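Local coordinates for protein fusion DH (Streptomyces sp. MJ635-86F5, PDB 6K97) that probably acts as a polyketide synthase dehydratase domain in cremimycin biosynthesis, rebuilt as an engineered fusion of a split domain with a double hot dog fold, at residues Thr95-His100 with Glu142-Ser147. Numbering follows the deposited sequence.
Sequences TELVLH and EHADGS
Val98 and Asp145 form a hydrogen-bonded antiparallel pair: Val98 N gives its hydrogen to Asp145 O (2.9 Å), and Asp145 N returns one to Val98 O. Past the strand end, His100 N bonds His143 O (2.8 Å). Ser147 N likewise bonds Glu96 O, while Ser147 O receives Thr95 N at 2.9 Å and, weakly, Glu96 N; two residues thus face one, a classic beta bulge. Gly146 suits its place, its CA 3.1 Å from Glu96 O: a side chain on this backbone would probably run into that oxygen. Both segments lie in the first part of the fused double hot dog chain; the other edge of strand 93-99 is bonded, through Leu97 and Leu99, to strand 273-284 of the second part. On the face of Glu96 and Val98, Ser147 OG sits between its backbone N and carbonyl carbon (chi1 43°), from where it donates to Glu96 OE1 at 2.7 Å. With alanine in place of Glu96, the Ser147 hydroxyl would probably lose this acceptor and Gly146 CA its cover. His100 NE2 bonds Asp145 OD1 (3.0 Å) almost straight (171°); OD1 lies close to the ring plane, while NE2 meets it from above the carboxylate plane. On the opposite face, small Ala144 accepts Leu99 CD2 against its CB (3.9 Å), with Leu97 CD1 at 4.1 Å.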
# COMPACT_ATOMS: atom_id res chain seq x y z
N THR A 95 13.07 -0.82 18.03
CA THR A 95 13.63 0.02 19.05
C THR A 95 12.64 0.09 20.15
O THR A 95 12.99 -0.02 21.29
CB THR A 95 13.97 1.42 18.49
OG1 THR A 95 15.16 1.29 17.72
CG2 THR A 95 14.25 2.40 19.59
N GLU A 96 11.38 0.24 19.79
CA GLU A 96 10.36 0.32 20.82
C GLU A 96 9.01 0.03 20.17
O GLU A 96 8.80 0.38 19.01
CB GLU A 96 10.51 1.70 21.56
CG GLU A 96 9.20 2.33 21.92
CD GLU A 96 8.65 3.16 20.80
OE1 GLU A 96 9.34 3.47 19.78
OE2 GLU A 96 7.49 3.50 20.99
N LEU A 97 8.16 -0.68 20.89
CA LEU A 97 6.84 -1.06 20.40
C LEU A 97 5.85 -1.07 21.54
O LEU A 97 6.11 -1.71 22.56
CB LEU A 97 6.83 -2.45 19.77
CG LEU A 97 5.53 -2.81 18.98
CD1 LEU A 97 5.44 -2.05 17.64
CD2 LEU A 97 5.44 -4.32 18.73
N VAL A 98 4.69 -0.44 21.31
CA VAL A 98 3.65 -0.36 22.30
C VAL A 98 2.33 -0.84 21.70
O VAL A 98 1.93 -0.40 20.62
CB VAL A 98 3.47 1.10 22.74
CG1 VAL A 98 2.40 1.23 23.79
CG2 VAL A 98 4.78 1.67 23.26
N LEU A 99 1.64 -1.71 22.43
CA LEU A 99 0.35 -2.27 22.03
C LEU A 99 -0.81 -1.51 22.64
O LEU A 99 -0.74 -1.08 23.77
CB LEU A 99 0.30 -3.70 22.53
CG LEU A 99 1.57 -4.49 22.25
CD1 LEU A 99 1.42 -5.91 22.79
CD2 LEU A 99 1.87 -4.54 20.77
N HIS A 100 -1.87 -1.30 21.89
CA HIS A 100 -3.00 -0.51 22.29
C HIS A 100 -4.24 -1.41 22.23
O HIS A 100 -4.26 -2.44 22.86
CB HIS A 100 -3.16 0.67 21.30
CG HIS A 100 -1.94 1.53 21.17
ND1 HIS A 100 -1.48 2.34 22.18
CD2 HIS A 100 -1.07 1.68 20.14
CE1 HIS A 100 -0.38 2.95 21.80
NE2 HIS A 100 -0.10 2.55 20.57
N GLU A 142 -5.97 1.05 15.45
CA GLU A 142 -4.54 0.97 15.69
C GLU A 142 -4.26 -0.01 16.84
O GLU A 142 -4.80 0.17 17.92
CB GLU A 142 -3.96 2.35 16.01
CG GLU A 142 -2.43 2.30 16.17
CD GLU A 142 -1.74 3.67 16.33
OE1 GLU A 142 -1.68 4.44 15.34
OE2 GLU A 142 -1.22 3.95 17.44
N HIS A 143 -3.49 -1.07 16.57
CA HIS A 143 -3.13 -2.05 17.57
C HIS A 143 -1.72 -1.85 18.13
O HIS A 143 -1.43 -2.19 19.26
CB HIS A 143 -3.23 -3.46 16.97
CG HIS A 143 -4.56 -3.76 16.34
ND1 HIS A 143 -5.73 -3.74 17.06
CD2 HIS A 143 -4.90 -4.02 15.05
CE1 HIS A 143 -6.74 -4.00 16.24
NE2 HIS A 143 -6.26 -4.15 15.01
N ALA A 144 -0.83 -1.27 17.33
CA ALA A 144 0.53 -1.05 17.80
C ALA A 144 1.19 0.04 17.07
O ALA A 144 0.88 0.32 15.90
CB ALA A 144 1.35 -2.31 17.65
N ASP A 145 2.12 0.69 17.76
CA ASP A 145 3.05 1.58 17.07
C ASP A 145 4.40 1.65 17.77
O ASP A 145 4.56 1.16 18.90
CB ASP A 145 2.43 2.95 16.83
CG ASP A 145 2.08 3.66 18.04
OD1 ASP A 145 2.43 3.23 19.15
OD2 ASP A 145 1.42 4.68 17.88
N GLY A 146 5.36 2.21 17.10
CA GLY A 146 6.72 2.21 17.63
C GLY A 146 7.68 2.64 16.55
O GLY A 146 7.35 3.43 15.68
N SER A 147 8.91 2.19 16.68
CA SER A 147 9.93 2.56 15.73
C SER A 147 10.94 1.44 15.55
O SER A 147 11.12 0.59 16.44
CB SER A 147 10.67 3.82 16.18
OG SER A 147 10.91 3.72 17.55